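Local coordinates for invasion protein InvA (Salmonella enterica subsp. enterica serovar Typhimurium, PDB 3LW9) that takes part in Salmonella invasion of the intestinal epithelium as an inner-membrane type III secretion protein, this chain being part of its cytoplasmic domain, at residues 6-11 with 55-60; 66-71 with 121-126. The protein carries 2 engineered substitutions. One frame throughout, in Å; residues are numbered along the deposited sequence.

Interaction 1: 6-11 with 55-60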
loop_
_atom_site.group_PDB
_atom_site.type_symbol
_atom_site.label_atom_id
_atom_site.label_comp_id
_atom_site.label_asym_id
_atom_site.label_seq_id
_atom_site.Cartn_x
_atom_site.Cartn_y
_atom_site.Cartn_z
ATOM N N ILE A 6 -7.597 -2.611 11.430
ATOM C CA ILE A 6 -6.588 -3.064 12.381
ATOM C C ILE A 6 -5.248 -3.240 11.671
ATOM O O ILE A 6 -5.198 -3.826 10.616
ATOM C CB ILE A 6 -6.950 -4.432 13.019
ATOM C CG1 ILE A 6 -8.341 -4.430 13.676
ATOM C CG2 ILE A 6 -5.879 -4.866 14.009
ATOM C CD1 ILE A 6 -8.557 -3.388 14.698
ATOM N N LEU A 7 -4.176 -2.705 12.247
ATOM C CA LEU A 7 -2.848 -2.939 11.743
ATOM C C LEU A 7 -2.092 -3.743 12.783
ATOM O O LEU A 7 -1.832 -3.232 13.891
ATOM C CB LEU A 7 -2.125 -1.633 11.506
ATOM C CG LEU A 7 -2.714 -0.648 10.493
ATOM C CD1 LEU A 7 -1.833 0.616 10.438
ATOM C CD2 LEU A 7 -2.822 -1.303 9.124
ATOM N N LEU A 8 -1.771 -4.981 12.417
ATOM C CA LEU A 8 -0.799 -5.817 13.136
ATOM C C LEU A 8 0.595 -5.294 12.831
ATOM O O LEU A 8 0.993 -5.206 11.644
ATOM C CB LEU A 8 -0.880 -7.250 12.686
ATOM C CG LEU A 8 -2.068 -8.110 13.125
ATOM C CD1 LEU A 8 -3.282 -7.274 13.288
ATOM C CD2 LEU A 8 -2.305 -9.273 12.206
ATOM N N VAL A 9 1.323 -4.973 13.895
ATOM C CA VAL A 9 2.629 -4.378 13.790
ATOM C C VAL A 9 3.658 -5.143 14.623
ATOM O O VAL A 9 3.296 -5.919 15.536
ATOM C CB VAL A 9 2.611 -2.888 14.171
ATOM C CG1 VAL A 9 1.620 -2.099 13.296
ATOM C CG2 VAL A 9 2.282 -2.692 15.653
ATOM N N PRO A 10 4.954 -4.945 14.313
ATOM C CA PRO A 10 5.928 -5.700 15.083
ATOM C C PRO A 10 5.931 -5.251 16.511
ATOM O O PRO A 10 5.771 -4.063 16.794
ATOM C CB PRO A 10 7.249 -5.386 14.396
ATOM C CG PRO A 10 6.822 -5.048 12.962
ATOM C CD PRO A 10 5.566 -4.303 13.122
ATOM N N LYS A 11 6.099 -6.197 17.426
ATOM C CA LYS A 11 5.981 -5.858 18.839
ATOM C C LYS A 11 7.002 -4.799 19.208
ATOM O O LYS A 11 6.722 -3.935 20.017
ATOM C CB LYS A 11 6.167 -7.088 19.727
ATOM C CG LYS A 11 4.999 -8.010 19.685
ATOM C CD LYS A 11 5.075 -9.099 20.750
ATOM C CE LYS A 11 3.914 -10.081 20.586
ATOM N NZ LYS A 11 4.094 -11.389 21.284
ATOM N N VAL A 55 0.380 -6.025 8.850
ATOM C CA VAL A 55 -0.798 -6.677 8.278
ATOM C C VAL A 55 -2.046 -5.805 8.492
ATOM O O VAL A 55 -2.332 -5.331 9.597
ATOM C CB VAL A 55 -0.973 -8.109 8.816
ATOM C CG1 VAL A 55 -2.190 -8.774 8.149
ATOM C CG2 VAL A 55 0.278 -8.913 8.544
ATOM N N LEU A 56 -2.756 -5.530 7.404
ATOM C CA LEU A 56 -4.017 -4.824 7.455
ATOM C C LEU A 56 -5.173 -5.802 7.553
ATOM O O LEU A 56 -5.346 -6.627 6.677
ATOM C CB LEU A 56 -4.198 -3.985 6.197
ATOM C CG LEU A 56 -5.542 -3.258 6.004
ATOM C CD1 LEU A 56 -5.920 -2.324 7.135
ATOM C CD2 LEU A 56 -5.494 -2.519 4.686
ATOM N N LEU A 57 -5.924 -5.708 8.642
ATOM C CA LEU A 57 -7.164 -6.434 8.790
ATOM C C LEU A 57 -8.333 -5.476 8.678
ATOM O O LEU A 57 -8.345 -4.390 9.275
ATOM C CB LEU A 57 -7.247 -7.116 10.149
ATOM C CG LEU A 57 -5.970 -7.781 10.682
ATOM C CD1 LEU A 57 -6.274 -8.386 12.068
ATOM C CD2 LEU A 57 -5.485 -8.846 9.684
ATOM N N ILE A 58 -9.365 -5.924 7.970
ATOM C CA ILE A 58 -10.665 -5.275 8.045
ATOM C C ILE A 58 -11.732 -6.298 8.347
ATOM O O ILE A 58 -11.798 -7.343 7.693
ATOM C CB ILE A 58 -10.929 -4.511 6.743
ATOM C CG1 ILE A 58 -10.038 -3.254 6.734
ATOM C CG2 ILE A 58 -12.395 -4.222 6.574
ATOM C CD1 ILE A 58 -10.498 -2.147 5.824
ATOM N N ASN A 59 -12.537 -6.020 9.371
ATOM C CA ASN A 59 -13.508 -6.959 9.888
ATOM C C ASN A 59 -12.878 -8.311 10.255
ATOM O O ASN A 59 -13.497 -9.346 10.070
ATOM C CB ASN A 59 -14.642 -7.146 8.859
ATOM C CG ASN A 59 -15.968 -7.457 9.494
ATOM O OD1 ASN A 59 -16.346 -6.830 10.471
ATOM N ND2 ASN A 59 -16.709 -8.401 8.917
ATOM N N GLU A 60 -11.655 -8.261 10.784
ATOM C CA GLU A 60 -10.855 -9.421 11.186
ATOM C C GLU A 60 -10.414 -10.342 10.036
ATOM O O GLU A 60 -9.944 -11.457 10.274
ATOM C CB GLU A 60 -11.537 -10.221 12.292
ATOM C CG GLU A 60 -11.776 -9.430 13.606
ATOM C CD GLU A 60 -10.499 -8.886 14.265
ATOM O OE1 GLU A 60 -9.396 -9.449 14.050
ATOM O OE2 GLU A 60 -10.603 -7.887 15.026
#
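Leu8 and Leu57 both turn CG away from their own carbonyl carbon and beside the backbone N (chi1 -74° and -41°), and this sends their branches against each other on one face of the sheet. The two side chains meet at about a right angle, Leu8 CD1 lying 3.4 Å from Leu57 CD1. That is tighter than methyl groups normally pack, and with Leu8 chi2 at 31°, well off a staggered value, the exact setting of its branches is doubtful. Leu8 CD2 comes to 3.8 Å from Val55 CB. On the same face Ile6 meets Leu57 at the root of the side chains, CB to CB at 3.9 Å. Leu7 and Leu56, a non-hydrogen-bonded pair, point to the reverse face, where Leu7 CD2 touches Leu56 CD1 at 3.8 Å.

The backbones run antiparallel through two hydrogen-bonded pairs. Ile6 N reaches Leu57 O at 2.9 Å along an almost straight bond, and Leu57 N returns to Ile6 O at 2.8 Å. Leu8 and Val55 exchange a second such pair of bonds, with the one from Leu8 N to Val55 O noticeably bent. Val55 O also receives a CA-H...O contact from Leu7 CA at 3.3 Å, and Ile6 O takes a similar one from Leu56 CA.

Strand 5-9 thereby sits inside a mixed sheet: the Leu7 backbone bonds to Leu42 and Arg44 of the parallel strand 41-45, while Leu56 bonds to Val63 on strand 61-67. The backbone polar groups of Ile6, Leu8, Val55 and Leu57 are thus used in strand pairing, while the side-chain packing between these two strands is carried by leucine, isoleucine and valine carbons on both faces.

Interaction 2: 66-71 with 121-126; sequences FTVYFD and LDELYH
Leu124 on the helix packs against Phe66 and Val68, and its side chain can be traced outward from the helix backbone. Its CB lies 4.3 Å from Val68 CG2, the methyl that also rests 4.1 Å from Leu124 CA, so Val68 presses on the root of the leucine. From CB the chain extends with CG opposite the backbone N (chi1 -176°), and CG serves as the fork from which the branches part. The CD1 branch carries the contact with the aromatic residue: it meets Phe66 CD2 at 3.8 Å, approaching the ring obliquely, while the two side chains as a whole cross at about a right angle. Leu124 also packs on Leu22 of helix 22-34.

About one helical turn earlier, Leu121 CD2 comes to the edge of the Phe70 ring, near its plane, 4.2 Å from Phe70 CD1. The Phe70 ring is also met on a face by the carbonyl of Val68, whose O stands above the plane toward the rim. Glu123 turns its aliphatic part to Val68, Glu123 CG lying 4.3 Å from Val68 CG2; its carboxylate is held by salt bridges to Arg118 and Arg74, which would compensate a charge on this buried residue.

The contact lays the end of strand 61-67 and the segment following it along the first turns of the long helix 120-151. Phe66 reaches further along that helix to Cys127 and Thr131, and helix 22-34 packs on Leu121 and Leu124, so this helix start packs against both strand 61-67 and helix 22-34.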
loop_
_atom_site.group_PDB
_atom_site.type_symbol
_atom_site.label_atom_id
_atom_site.label_comp_id
_atom_site.label_asym_id
_atom_site.label_seq_id
_atom_site.Cartn_x
_atom_site.Cartn_y
_atom_site.Cartn_z
ATOM N N PHE A 66 2.100 -5.455 4.198
ATOM C CA PHE A 66 3.046 -4.458 3.681
ATOM C C PHE A 66 4.452 -4.720 4.234
ATOM O O PHE A 66 4.617 -5.201 5.380
ATOM C CB PHE A 66 2.628 -3.028 4.062
ATOM C CG PHE A 66 1.180 -2.707 3.791
ATOM C CD1 PHE A 66 0.640 -2.862 2.527
ATOM C CD2 PHE A 66 0.355 -2.217 4.800
ATOM C CE1 PHE A 66 -0.689 -2.557 2.263
ATOM C CE2 PHE A 66 -0.968 -1.899 4.536
ATOM C CZ PHE A 66 -1.502 -2.108 3.260
ATOM N N THR A 67 5.453 -4.385 3.436
ATOM C CA THR A 67 6.828 -4.416 3.843
ATOM C C THR A 67 7.280 -2.969 3.835
ATOM O O THR A 67 7.373 -2.321 2.790
ATOM C CB THR A 67 7.683 -5.313 2.951
ATOM O OG1 THR A 67 7.218 -6.661 3.055
ATOM C CG2 THR A 67 9.128 -5.280 3.378
ATOM N N VAL A 68 7.521 -2.444 5.018
ATOM C CA VAL A 68 7.918 -1.051 5.157
ATOM C C VAL A 68 9.115 -1.093 6.060
ATOM O O VAL A 68 9.065 -1.717 7.136
ATOM C CB VAL A 68 6.763 -0.186 5.716
ATOM C CG1 VAL A 68 7.309 1.035 6.422
ATOM C CG2 VAL A 68 5.827 0.207 4.585
ATOM N N TYR A 69 10.221 -0.482 5.635
ATOM C CA TYR A 69 11.424 -0.487 6.446
ATOM C C TYR A 69 11.451 0.742 7.339
ATOM O O TYR A 69 11.858 1.853 6.927
ATOM C CB TYR A 69 12.705 -0.547 5.555
ATOM C CG TYR A 69 12.892 -1.898 4.908
ATOM C CD1 TYR A 69 13.541 -2.915 5.590
ATOM C CD2 TYR A 69 12.403 -2.178 3.637
ATOM C CE1 TYR A 69 13.695 -4.139 5.054
ATOM C CE2 TYR A 69 12.553 -3.452 3.069
ATOM C CZ TYR A 69 13.208 -4.413 3.800
ATOM O OH TYR A 69 13.389 -5.665 3.311
ATOM N N PHE A 70 11.060 0.521 8.587
ATOM C CA PHE A 70 10.875 1.591 9.539
ATOM C C PHE A 70 12.082 2.460 9.714
ATOM O O PHE A 70 11.943 3.649 10.007
ATOM C CB PHE A 70 10.436 1.008 10.889
ATOM C CG PHE A 70 9.087 0.403 10.847
ATOM C CD1 PHE A 70 7.947 1.197 10.725
ATOM C CD2 PHE A 70 8.938 -0.980 10.919
ATOM C CE1 PHE A 70 6.709 0.609 10.675
ATOM C CE2 PHE A 70 7.692 -1.556 10.894
ATOM C CZ PHE A 70 6.582 -0.768 10.753
ATOM N N ASP A 71 13.288 1.907 9.559
ATOM C CA ASP A 71 14.434 2.759 9.807
ATOM C C ASP A 71 15.016 3.342 8.518
ATOM O O ASP A 71 15.968 4.081 8.564
ATOM C CB ASP A 71 15.490 2.013 10.582
ATOM C CG ASP A 71 14.988 1.541 11.935
ATOM O OD1 ASP A 71 14.197 2.283 12.541
ATOM O OD2 ASP A 71 15.403 0.446 12.390
ATOM N N LEU A 121 6.686 6.023 7.559
ATOM C CA LEU A 121 5.303 6.214 7.971
ATOM C C LEU A 121 4.484 6.791 6.815
ATOM O O LEU A 121 3.303 6.425 6.611
ATOM C CB LEU A 121 5.235 7.037 9.272
ATOM C CG LEU A 121 5.916 6.385 10.512
ATOM C CD1 LEU A 121 5.387 6.939 11.846
ATOM C CD2 LEU A 121 5.816 4.830 10.522
ATOM N N ASP A 122 5.108 7.671 6.037
ATOM C CA ASP A 122 4.470 8.217 4.870
ATOM C C ASP A 122 4.275 7.110 3.838
ATOM O O ASP A 122 3.287 7.101 3.132
ATOM C CB ASP A 122 5.248 9.389 4.308
ATOM C CG ASP A 122 5.100 10.649 5.152
ATOM O OD1 ASP A 122 4.118 10.764 5.908
ATOM O OD2 ASP A 122 5.944 11.540 5.034
ATOM N N GLU A 123 5.226 6.186 3.749
ATOM C CA GLU A 123 5.096 5.077 2.779
ATOM C C GLU A 123 4.013 4.093 3.244
ATOM O O GLU A 123 3.258 3.562 2.435
ATOM C CB GLU A 123 6.429 4.372 2.572
ATOM C CG GLU A 123 6.382 3.180 1.596
ATOM C CD GLU A 123 6.076 3.572 0.171
ATOM O OE1 GLU A 123 5.967 4.771 -0.146
ATOM O OE2 GLU A 123 5.933 2.648 -0.650
ATOM N N LEU A 124 3.934 3.861 4.553
ATOM C CA LEU A 124 2.871 3.021 5.100
ATOM C C LEU A 124 1.504 3.607 4.755
ATOM O O LEU A 124 0.618 2.889 4.284
ATOM C CB LEU A 124 3.052 2.825 6.590
ATOM C CG LEU A 124 2.118 1.900 7.378
ATOM C CD1 LEU A 124 2.113 0.451 6.821
ATOM C CD2 LEU A 124 2.608 1.902 8.809
ATOM N N TYR A 125 1.330 4.929 4.947
ATOM C CA TYR A 125 0.098 5.590 4.523
ATOM C C TYR A 125 -0.161 5.374 3.037
ATOM O O TYR A 125 -1.281 5.031 2.607
ATOM C CB TYR A 125 0.085 7.109 4.866
ATOM C CG TYR A 125 -1.039 7.809 4.157
ATOM C CD1 TYR A 125 -2.332 7.648 4.584
ATOM C CD2 TYR A 125 -0.814 8.585 3.031
ATOM C CE1 TYR A 125 -3.373 8.249 3.955
ATOM C CE2 TYR A 125 -1.844 9.198 2.375
ATOM C CZ TYR A 125 -3.125 9.036 2.839
ATOM O OH TYR A 125 -4.183 9.631 2.198
ATOM N N HIS A 126 0.880 5.563 2.236
ATOM C CA HIS A 126 0.792 5.378 0.800
ATOM C C HIS A 126 0.320 3.936 0.469
ATOM O O HIS A 126 -0.608 3.768 -0.315
ATOM C CB HIS A 126 2.125 5.704 0.137
ATOM C CG HIS A 126 2.196 5.317 -1.301
ATOM N ND1 HIS A 126 1.514 5.988 -2.294
ATOM C CD2 HIS A 126 2.877 4.321 -1.916
ATOM C CE1 HIS A 126 1.774 5.419 -3.462
ATOM N NE2 HIS A 126 2.617 4.421 -3.261
#

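In the fold
From the N terminus, strand 5-9 comes first, and interaction 1 closes when the chain, after passing through two helices and strand 41-45, returns as strand 53-58. Strand 61-67 follows directly and pairs beside it in the mixed sheet. Interaction 2 then opens and closes a second long loop, which holds the antiparallel sheet of strands 73-75, 90-94, 97-102 and 117-119 before helix 120-151 begins. The two loops are in series, neither nested nor crossed, with centres about 14 Å apart. They touch where Pro10 packs on Phe70 and Leu56 on Phe66. Interaction 1 pairs strands within the mixed sheet; interaction 2 ties the end of that sheet's outer strand to the start of the long helix.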